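Local structure of endoglucanase, glycoside hydrolase family 5 protein (5IHS) at residues Ile190-Thr195 against Ala243-Glu248; Glu204-Pro209 against Gln235-Met240. The protein probably hydrolyses internal beta-1,4-glucosidic bonds of cellulose as a TIM-barrel endoglucanase of glycoside hydrolase family 5. One frame throughout, in Å; residues are numbered along the deposited sequence.

Interaction 1: Ile190-Thr195 against Ala243-Glu248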
ATOM      1  N   ILE A 190       7.824  -8.538  -4.443  1.00  7.72           N
ATOM      2  CA  ILE A 190       7.883  -8.127  -3.050  1.00  7.67           C
ATOM      3  C   ILE A 190       6.611  -8.513  -2.306  1.00  6.81           C
ATOM      4  O   ILE A 190       5.492  -8.377  -2.818  1.00  7.30           O
ATOM      5  CB  ILE A 190       8.163  -6.618  -2.980  1.00  8.14           C
ATOM      6  CG1 ILE A 190       9.590  -6.331  -3.476  1.00  9.86           C
ATOM      7  CG2 ILE A 190       7.961  -6.083  -1.551  1.00  8.62           C
ATOM      8  CD1 ILE A 190       9.959  -4.885  -3.552  1.00 11.04           C
ATOM      9  N   ILE A 191       6.796  -8.956  -1.064  1.00  6.71           N
ATOM     10  CA  ILE A 191       5.713  -9.220  -0.131  1.00  6.45           C
ATOM     11  C   ILE A 191       5.926  -8.330   1.089  1.00  6.58           C
ATOM     12  O   ILE A 191       7.012  -8.340   1.683  1.00  7.24           O
ATOM     13  CB  ILE A 191       5.671 -10.707   0.270  1.00  7.13           C
ATOM     14  CG1 ILE A 191       5.531 -11.607  -0.966  1.00  7.92           C
ATOM     15  CG2 ILE A 191       4.550 -10.945   1.257  1.00  8.47           C
ATOM     16  CD1 ILE A 191       5.780 -13.082  -0.675  1.00  8.75           C
ATOM     17  N   VAL A 192       4.888  -7.569   1.453  1.00  6.24           N
ATOM     18  CA  VAL A 192       4.932  -6.621   2.564  1.00  6.23           C
ATOM     19  C   VAL A 192       4.077  -7.186   3.691  1.00  5.93           C
ATOM     20  O   VAL A 192       2.924  -7.575   3.462  1.00  6.24           O
ATOM     21  CB  VAL A 192       4.417  -5.227   2.156  1.00  6.96           C
ATOM     22  CG1 VAL A 192       4.636  -4.235   3.286  1.00  7.41           C
ATOM     23  CG2 VAL A 192       5.055  -4.738   0.844  1.00  7.85           C
ATOM     24  N   VAL A 193       4.629  -7.209   4.907  1.00  5.98           N
ATOM     25  CA  VAL A 193       4.008  -7.849   6.060  1.00  6.35           C
ATOM     26  C   VAL A 193       3.696  -6.819   7.144  1.00  6.06           C
ATOM     27  O   VAL A 193       4.592  -6.098   7.608  1.00  6.35           O
ATOM     28  CB  VAL A 193       4.910  -8.960   6.628  1.00  6.74           C
ATOM     29  CG1 VAL A 193       4.226  -9.636   7.818  1.00  7.37           C
ATOM     30  CG2 VAL A 193       5.281  -9.974   5.552  1.00  7.20           C
ATOM     31  N   GLY A 194       2.426  -6.802   7.578  1.00  6.22           N
ATOM     32  CA  GLY A 194       1.983  -5.892   8.611  1.00  6.22           C
ATOM     33  C   GLY A 194       2.579  -6.184   9.972  1.00  5.75           C
ATOM     34  O   GLY A 194       3.112  -7.259  10.237  1.00  6.65           O
ATOM     35  N   THR A 195       2.481  -5.179  10.846  1.00  6.34           N
ATOM     36  CA  THR A 195       3.112  -5.220  12.157  1.00  6.54           C
ATOM     37  C   THR A 195       2.096  -4.872  13.255  1.00  6.51           C
ATOM     38  O   THR A 195       0.979  -4.399  12.996  1.00  6.77           O
ATOM     39  CB  THR A 195       4.388  -4.334  12.167  1.00  7.47           C
ATOM     40  OG1 THR A 195       4.066  -2.973  11.858  1.00  8.23           O
ATOM     41  CG2 THR A 195       5.442  -4.868  11.180  1.00  7.71           C
ATOM     42  N   ALA A 243      13.587  -3.362   5.726  1.00  8.24           N
ATOM     43  CA  ALA A 243      13.042  -2.381   4.802  1.00  8.39           C
ATOM     44  C   ALA A 243      11.562  -2.176   5.091  1.00  7.38           C
ATOM     45  O   ALA A 243      10.812  -3.141   5.284  1.00  8.32           O
ATOM     46  CB  ALA A 243      13.217  -2.855   3.352  1.00  9.88           C
ATOM     47  N   LEU A 244      11.145  -0.917   5.112  1.00  6.79           N
ATOM     48  CA  LEU A 244       9.777  -0.523   5.415  1.00  6.30           C
ATOM     49  C   LEU A 244       9.080  -0.030   4.153  1.00  6.51           C
ATOM     50  O   LEU A 244       9.714   0.531   3.254  1.00  7.09           O
ATOM     51  CB  LEU A 244       9.776   0.618   6.432  1.00  6.95           C
ATOM     52  CG  LEU A 244      10.564   0.345   7.719  1.00  7.66           C
ATOM     53  CD1 LEU A 244      10.494   1.537   8.647  1.00  8.41           C
ATOM     54  CD2 LEU A 244      10.054  -0.913   8.420  1.00  8.90           C
ATOM     55  N   PHE A 245       7.758  -0.198   4.116  1.00  6.66           N
ATOM     56  CA  PHE A 245       6.910   0.337   3.050  1.00  6.32           C
ATOM     57  C   PHE A 245       5.685   0.951   3.721  1.00  5.92           C
ATOM     58  O   PHE A 245       4.983   0.268   4.478  1.00  6.13           O
ATOM     59  CB  PHE A 245       6.517  -0.808   2.100  1.00  7.04           C
ATOM     60  CG  PHE A 245       5.964  -0.386   0.742  1.00  7.49           C
ATOM     61  CD1 PHE A 245       4.962   0.562   0.585  1.00  7.22           C
ATOM     62  CD2 PHE A 245       6.442  -1.004  -0.406  1.00  8.96           C
ATOM     63  CE1 PHE A 245       4.477   0.899  -0.670  1.00  7.73           C
ATOM     64  CE2 PHE A 245       5.951  -0.665  -1.664  1.00  9.77           C
ATOM     65  CZ  PHE A 245       4.965   0.274  -1.782  1.00  8.70           C
ATOM     66  N   VAL A 246       5.442   2.239   3.477  1.00  5.81           N
ATOM     67  CA  VAL A 246       4.250   2.898   4.000  1.00  5.78           C
ATOM     68  C   VAL A 246       3.106   2.607   3.031  1.00  6.06           C
ATOM     69  O   VAL A 246       2.817   3.378   2.107  1.00  6.49           O
ATOM     70  CB  VAL A 246       4.483   4.397   4.249  1.00  6.01           C
ATOM     71  CG1 VAL A 246       3.180   5.085   4.641  1.00  6.59           C
ATOM     72  CG2 VAL A 246       5.514   4.580   5.352  1.00  6.65           C
ATOM     73  N   THR A 247       2.437   1.466   3.222  1.00  5.70           N
ATOM     74  CA  THR A 247       1.354   1.123   2.313  1.00  5.88           C
ATOM     75  C   THR A 247       0.111   1.946   2.573  1.00  5.77           C
ATOM     76  O   THR A 247      -0.800   1.923   1.741  1.00  6.53           O
ATOM     77  CB  THR A 247       1.016  -0.371   2.354  1.00  6.25           C
ATOM     78  OG1 THR A 247       0.581  -0.695   3.671  1.00  6.90           O
ATOM     79  CG2 THR A 247       2.213  -1.247   1.948  1.00  7.50           C
ATOM     80  N   GLU A 248       0.057   2.666   3.693  1.00  5.67           N
ATOM     81  CA  GLU A 248      -1.076   3.527   3.994  1.00  5.81           C
ATOM     82  C   GLU A 248      -0.630   4.636   4.933  1.00  5.68           C
ATOM     83  O   GLU A 248      -0.008   4.369   5.975  1.00  6.48           O
ATOM     84  CB  GLU A 248      -2.193   2.717   4.661  1.00  6.83           C
ATOM     85  CG  GLU A 248      -3.510   3.432   4.715  1.00  7.69           C
ATOM     86  CD  GLU A 248      -4.545   2.659   5.517  1.00  8.12           C
ATOM     87  OE1 GLU A 248      -4.834   1.486   5.158  1.00  8.16           O
ATOM     88  OE2 GLU A 248      -5.054   3.236   6.508  1.00  9.71           O
TER

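Interaction 2: Glu204-Pro209 against Gln235-Met240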
ATOM      1  N   GLU A 204       9.552  -4.656  16.368  1.00  8.17           N
ATOM      2  CA  GLU A 204       9.368  -6.048  16.776  1.00  8.67           C
ATOM      3  C   GLU A 204       9.652  -6.993  15.615  1.00  8.87           C
ATOM      4  O   GLU A 204      10.255  -8.060  15.799  1.00 10.08           O
ATOM      5  CB  GLU A 204       7.961  -6.269  17.334  1.00  8.79           C
ATOM      6  CG  GLU A 204       7.684  -5.441  18.562  1.00  9.90           C
ATOM      7  CD  GLU A 204       6.288  -5.604  19.137  1.00 11.10           C
ATOM      8  OE1 GLU A 204       5.382  -6.114  18.430  1.00 10.70           O
ATOM      9  OE2 GLU A 204       6.111  -5.200  20.307  1.00 12.60           O
ATOM     10  N   ALA A 205       9.230  -6.610  14.407  1.00  8.47           N
ATOM     11  CA  ALA A 205       9.579  -7.375  13.217  1.00  9.02           C
ATOM     12  C   ALA A 205      11.079  -7.310  12.964  1.00  9.22           C
ATOM     13  O   ALA A 205      11.695  -8.313  12.588  1.00 10.48           O
ATOM     14  CB  ALA A 205       8.786  -6.849  12.015  1.00  9.34           C
ATOM     15  N   ALA A 206      11.686  -6.140  13.178  1.00  8.67           N
ATOM     16  CA  ALA A 206      13.118  -5.996  12.937  1.00  9.52           C
ATOM     17  C   ALA A 206      13.928  -6.888  13.866  1.00 10.35           C
ATOM     18  O   ALA A 206      15.017  -7.348  13.491  1.00 11.81           O
ATOM     19  CB  ALA A 206      13.533  -4.538  13.101  1.00 10.07           C
ATOM     20  N   ALA A 207      13.417  -7.139  15.078  1.00 10.54           N
ATOM     21  CA  ALA A 207      14.104  -7.996  16.038  1.00 12.44           C
ATOM     22  C   ALA A 207      13.967  -9.474  15.707  1.00 12.45           C
ATOM     23  O   ALA A 207      14.790 -10.277  16.158  1.00 14.92           O
ATOM     24  CB  ALA A 207      13.560  -7.745  17.444  1.00 14.31           C
ATOM     25  N   ASN A 208      12.941  -9.859  14.955  1.00 10.66           N
ATOM     26  CA  ASN A 208      12.728 -11.251  14.574  1.00 10.08           C
ATOM     27  C   ASN A 208      12.183 -11.286  13.158  1.00  8.79           C
ATOM     28  O   ASN A 208      11.020 -11.655  12.925  1.00  8.91           O
ATOM     29  CB  ASN A 208      11.780 -11.950  15.542  1.00 12.02           C
ATOM     30  CG  ASN A 208      11.595 -13.417  15.207  1.00 14.97           C
ATOM     31  OD1 ASN A 208      12.433 -14.040  14.537  1.00 16.95           O
ATOM     32  ND2 ASN A 208      10.489 -13.975  15.663  1.00 16.11           N
ATOM     33  N   PRO A 209      13.007 -10.915  12.181  1.00  8.73           N
ATOM     34  CA  PRO A 209      12.511 -10.776  10.814  1.00  8.46           C
ATOM     35  C   PRO A 209      12.242 -12.118  10.156  1.00  8.05           C
ATOM     36  O   PRO A 209      12.725 -13.177  10.566  1.00  8.69           O
ATOM     37  CB  PRO A 209      13.651 -10.040  10.105  1.00  9.72           C
ATOM     38  CG  PRO A 209      14.879 -10.433  10.883  1.00 10.97           C
ATOM     39  CD  PRO A 209      14.408 -10.468  12.299  1.00 10.27           C
ATOM     40  N   GLN A 235      13.029   4.608  12.469  1.00  8.39           N
ATOM     41  CA  GLN A 235      14.487   4.683  12.360  1.00  8.77           C
ATOM     42  C   GLN A 235      15.160   3.524  13.088  1.00  8.84           C
ATOM     43  O   GLN A 235      16.139   2.952  12.592  1.00  9.61           O
ATOM     44  CB  GLN A 235      14.985   6.024  12.905  1.00 10.49           C
ATOM     45  CG  GLN A 235      16.494   6.194  12.831  1.00 12.34           C
ATOM     46  CD  GLN A 235      16.995   6.246  11.388  1.00 13.49           C
ATOM     47  OE1 GLN A 235      16.656   7.167  10.635  1.00 15.83           O
ATOM     48  NE2 GLN A 235      17.781   5.246  10.987  1.00 14.22           N
ATOM     49  N   LYS A 236      14.644   3.163  14.265  1.00  8.71           N
ATOM     50  CA  LYS A 236      15.211   2.040  15.004  1.00  9.39           C
ATOM     51  C   LYS A 236      15.070   0.733  14.230  1.00  8.99           C
ATOM     52  O   LYS A 236      15.969  -0.110  14.255  1.00 10.17           O
ATOM     53  CB  LYS A 236      14.575   1.955  16.396  1.00 10.90           C
ATOM     54  CG  LYS A 236      15.001   3.098  17.315  1.00 15.70           C
ATOM     55  CD  LYS A 236      14.286   3.086  18.655  1.00 20.40           C
ATOM     56  CE  LYS A 236      14.601   4.354  19.448  1.00 23.49           C
ATOM     57  NZ  LYS A 236      14.107   4.316  20.852  1.00 25.58           N
ATOM     58  N   ALA A 237      13.955   0.544  13.527  1.00  8.06           N
ATOM     59  CA  ALA A 237      13.812  -0.645  12.691  1.00  8.22           C
ATOM     60  C   ALA A 237      14.812  -0.637  11.535  1.00  8.10           C
ATOM     61  O   ALA A 237      15.391  -1.678  11.201  1.00  9.13           O
ATOM     62  CB  ALA A 237      12.378  -0.751  12.170  1.00  8.67           C
ATOM     63  N   LEU A 238      15.022   0.523  10.904  1.00  8.39           N
ATOM     64  CA  LEU A 238      16.028   0.620   9.852  1.00  8.66           C
ATOM     65  C   LEU A 238      17.413   0.295  10.395  1.00  9.55           C
ATOM     66  O   LEU A 238      18.214  -0.380   9.726  1.00 10.31           O
ATOM     67  CB  LEU A 238      15.996   2.022   9.243  1.00  9.37           C
ATOM     68  CG  LEU A 238      14.692   2.436   8.562  1.00  9.51           C
ATOM     69  CD1 LEU A 238      14.775   3.894   8.139  1.00 10.92           C
ATOM     70  CD2 LEU A 238      14.384   1.554   7.374  1.00  9.98           C
ATOM     71  N   ASP A 239      17.710   0.759  11.617  1.00  9.57           N
ATOM     72  CA  ASP A 239      19.003   0.470  12.235  1.00 10.36           C
ATOM     73  C   ASP A 239      19.231  -1.027  12.369  1.00 11.22           C
ATOM     74  O   ASP A 239      20.380  -1.495  12.378  1.00 12.54           O
ATOM     75  CB  ASP A 239      19.053   1.066  13.641  1.00 11.35           C
ATOM     76  CG  ASP A 239      19.094   2.582  13.662  1.00 12.93           C
ATOM     77  OD1 ASP A 239      19.328   3.222  12.612  1.00 12.38           O
ATOM     78  OD2 ASP A 239      18.912   3.137  14.770  1.00 14.84           O
ATOM     79  N   MET A 240      18.155  -1.781  12.539  1.00 12.26           N
ATOM     80  CA  MET A 240      18.203  -3.218  12.738  1.00 14.79           C
ATOM     81  C   MET A 240      18.200  -3.975  11.413  1.00 15.78           C
ATOM     82  O   MET A 240      18.287  -5.210  11.419  1.00 18.19           O
ATOM     83  CB  MET A 240      17.025  -3.643  13.647  1.00 16.23           C
ATOM     84  CG  MET A 240      17.018  -3.012  15.101  1.00 18.06           C
ATOM     85  SD  MET A 240      15.438  -2.953  16.065  1.00 19.94           S
ATOM     86  CE  MET A 240      15.307  -4.669  16.518  1.00 21.86           C
TER
HETATM   87  O   HOH W   1      16.618  -7.273  11.347  1.00 28.94           O

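Interaction 1: Ile190-Thr195 against Ala243-Glu248
V192 packs against F245 and T247 inside the barrel. All three side chains are buried, and V192 bridges the other two. The CA atoms of V192 and F245 lie 7.2 Å apart. Strand 215-221 runs between their strands, so the contact skips one strand.

V192 can be followed outward from its backbone. Its CB points toward segment 243-248 and divides into two methyls, each with its own neighbour. CG1 lies anti to the backbone N (chi1 -173°). This turns it to the F245 and T247 pair, where it meets F245 CB at 4.1 Å and T247 CG2 also at 4.1 Å. CG2 comes 4.2 Å from F245 CD2, approaching the ring obliquely. The side chain of V192 stands roughly perpendicular to that of F245 and runs antiparallel alongside that of T247. At these distances the groups touch lightly.

T247 splits its two branches by chemistry. With chi1 at 62°, CG2 lies anti to the carbonyl carbon, on the V192 side. The same torsion sets OG1 between the backbone N and the carbonyl carbon, where it is hydrogen-bonded to E156 OE2 and H220 NE2. V192 and T247 both also touch T218 of strand 215-221, the strand between them. An inverse gamma turn is centred on V246, between F245 and T247, and both of these direct CB toward segment 190-195.

The next residue, E248, forms a salt bridge with R85 and a hydrogen bond with Y222. The apolar cluster thus gives way to polar groups along strand 244-249. This is interior packing of a parallel eight-stranded TIM barrel. The polar residues that follow it are consistent with the approach to the C-terminal ends of the strands, where family 5 glycoside hydrolases have their active site.

Interaction 2: Glu204-Pro209 against Gln235-Met240
A206 sets its methyl group against A237 and M240. The contact joins two helices on the outer layer of the TIM barrel, near their C-terminal ends. Small residues let the backbones come close: the CA atoms of A206 and A237 are 5.4 Å apart.

The bump is A206 CB. The hollow that takes it is formed by A237 and M240, the latter just past the end of helix 228-239. A206 CB lies 4.1 Å from A237 CB and 3.6 Å from M240 CB. Further along the methionine, SD passes the same methyl at 3.9 Å, so M240 lies along the alanine methyl. I242 also touches A206.

The tip of M240 reaches the next residue, A207. The chain bends at its last torsion (chi3 74°) and carries CE there. CE rests 3.7 Å from A207 CB, and its closest approach is 3.4 Å to A207 N. A206 and A237 are buried, whereas A207 and M240 form the exposed side of the contact.

V202, earlier on helix 202-207, also packs on A237. The polar part of the contact is a single water. It donates one hydrogen bond to A206 O and another to M240 O, each 2.7 Å long, and so links the two backbones beside the apolar contact.

Overall arrangement
Following the chain from the N terminus, the first four barrel strands precede strand 191-193, where interaction 1 begins. The chain then passes through helices 196-199 and 202-207, strand 215-221 and helix 228-239, and returns in strand 244-249. Interaction 2 closes the inner loop, with 25 residues between its segments. Interaction 1 closes the outer loop, with 47, so interaction 2 is nested inside it. One contact ties barrel strands to each other. The other ties helices of the outer layer. Their centres are 13 Å apart and the two layers touch: T195 CG2 meets A205 CB at 4.0 Å, and L244 CG meets L238 CD2 at 4.0 Å.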